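PDB 1YEM: CYTH domain-containing protein from Pyrococcus furiosus, which is of unknown function but, as a CYTH-family barrel protein related to class IV adenylyl cyclases, may act on nucleotides or other phosphorylated substrates. Local coordinates for residues Asp21-His24 / Thr25-Thr28. Residues are numbered along the deposited sequence; the frame is centred on the assembly and turned at random.
Sequences DFLH and TLNT
H24 holds CG trans to its own N (chi1 178°), and its imidazole leans along helix 19-29 toward T28, which at chi1 -75° turns OG1 back to meet one face of that ring. The hydroxyl sits off-centre toward the rim, in contact with the ring but bonded to the backbone: T28 OG1 donates to H24 O at 3.2 Å from above the carbonyl plane. T28 N reaches the same oxygen, H24 O, at 3.1 Å, so two donors of one residue grip it. N27 takes the uncommon rotamer between backbone N and carbonyl carbon, which folds its amide back over the H24 backbone; N27 ND2 lies 3.6 Å from H24 CD2, with amide and ring planes nearly perpendicular (83°). One turn earlier T25, partly exposed and touching L155, repeats the threonine pattern more loosely: T25 N makes an almost straight bond to D21 O (3.2 Å), whereas OG1 adds a weak one. On the apolar side L26 CD2 packs 4.2 Å from F22 CE1 and 4.1 Å from L23 CD2. F22 and L26 continue this surface onto V122 and L120 of strand 118-125, and L23 and L26 rest on Y113. The helix is amphipathic here: the hydroxyl bond of exposed T28 ties its side chain to the backbone and fixes its rotation, that of T25 does so only weakly, and the carbons of F22, L23 and L26 seat the turn on the antiparallel barrel.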
loop_
_atom_site.group_PDB
_atom_site.type_symbol
_atom_site.label_atom_id
_atom_site.label_comp_id
_atom_site.label_asym_id
_atom_site.label_seq_id
_atom_site.Cartn_x
_atom_site.Cartn_y
_atom_site.Cartn_z
ATOM N N ASP B 21 35.894 -11.211 0.555
ATOM C CA ASP B 21 36.162 -12.552 -0.025
ATOM C C ASP B 21 35.187 -12.881 -1.163
ATOM O O ASP B 21 35.601 -13.240 -2.270
ATOM C CB ASP B 21 36.017 -13.665 1.022
ATOM C CG ASP B 21 36.872 -13.445 2.252
ATOM O OD1 ASP B 21 37.171 -14.432 2.966
ATOM O OD2 ASP B 21 37.235 -12.291 2.522
ATOM N N PHE B 22 33.891 -12.746 -0.877
ATOM C CA PHE B 22 32.847 -13.212 -1.784
ATOM C C PHE B 22 32.762 -12.424 -3.078
ATOM O O PHE B 22 32.420 -12.985 -4.116
ATOM C CB PHE B 22 31.477 -13.215 -1.101
ATOM C CG PHE B 22 30.395 -13.790 -1.954
ATOM C CD1 PHE B 22 29.563 -12.964 -2.694
ATOM C CD2 PHE B 22 30.242 -15.173 -2.064
ATOM C CE1 PHE B 22 28.577 -13.500 -3.506
ATOM C CE2 PHE B 22 29.263 -15.709 -2.877
ATOM C CZ PHE B 22 28.425 -14.874 -3.596
ATOM N N LEU B 23 33.049 -11.130 -3.033
ATOM C CA LEU B 23 33.010 -10.326 -4.270
ATOM C C LEU B 23 34.161 -10.685 -5.224
ATOM O O LEU B 23 34.021 -10.512 -6.439
ATOM C CB LEU B 23 32.963 -8.810 -3.980
ATOM C CG LEU B 23 31.532 -8.231 -3.984
ATOM C CD1 LEU B 23 31.450 -6.911 -3.242
ATOM C CD2 LEU B 23 31.013 -8.056 -5.405
ATOM N N HIS B 24 35.275 -11.194 -4.684
ATOM C CA HIS B 24 36.322 -11.760 -5.536
ATOM C C HIS B 24 35.813 -13.033 -6.202
ATOM O O HIS B 24 35.860 -13.152 -7.425
ATOM C CB HIS B 24 37.619 -12.070 -4.771
ATOM C CG HIS B 24 38.680 -12.697 -5.634
ATOM N ND1 HIS B 24 39.150 -13.980 -5.429
ATOM C CD2 HIS B 24 39.330 -12.229 -6.730
ATOM C CE1 HIS B 24 40.059 -14.267 -6.349
ATOM N NE2 HIS B 24 40.185 -13.222 -7.150
ATOM N N THR B 25 35.327 -13.972 -5.387
ATOM C CA THR B 25 34.732 -15.215 -5.878
ATOM C C THR B 25 33.682 -14.947 -6.955
ATOM O O THR B 25 33.628 -15.631 -7.963
ATOM C CB THR B 25 34.067 -16.006 -4.733
ATOM O OG1 THR B 25 34.997 -16.177 -3.659
ATOM C CG2 THR B 25 33.597 -17.370 -5.214
ATOM N N LEU B 26 32.869 -13.927 -6.740
ATOM C CA LEU B 26 31.807 -13.583 -7.668
ATOM C C LEU B 26 32.329 -12.985 -8.993
ATOM O O LEU B 26 31.824 -13.324 -10.060
ATOM C CB LEU B 26 30.847 -12.600 -6.987
ATOM C CG LEU B 26 29.534 -12.287 -7.700
ATOM C CD1 LEU B 26 28.658 -13.522 -7.769
ATOM C CD2 LEU B 26 28.825 -11.153 -6.981
ATOM N N ASN B 27 33.326 -12.089 -8.909
ATOM C CA ASN B 27 33.898 -11.429 -10.109
ATOM C C ASN B 27 34.616 -12.423 -11.009
ATOM O O ASN B 27 34.734 -12.216 -12.220
ATOM C CB ASN B 27 34.850 -10.254 -9.731
ATOM C CG ASN B 27 36.328 -10.688 -9.505
ATOM O OD1 ASN B 27 36.873 -11.509 -10.241
ATOM N ND2 ASN B 27 36.972 -10.097 -8.502
ATOM N N THR B 28 35.114 -13.484 -10.384
ATOM C CA THR B 28 35.719 -14.607 -11.067
ATOM C C THR B 28 34.743 -15.250 -12.076
ATOM O O THR B 28 35.126 -15.566 -13.191
ATOM C CB THR B 28 36.201 -15.636 -10.010
ATOM O OG1 THR B 28 37.404 -15.154 -9.379
ATOM C CG2 THR B 28 36.453 -16.967 -10.615
#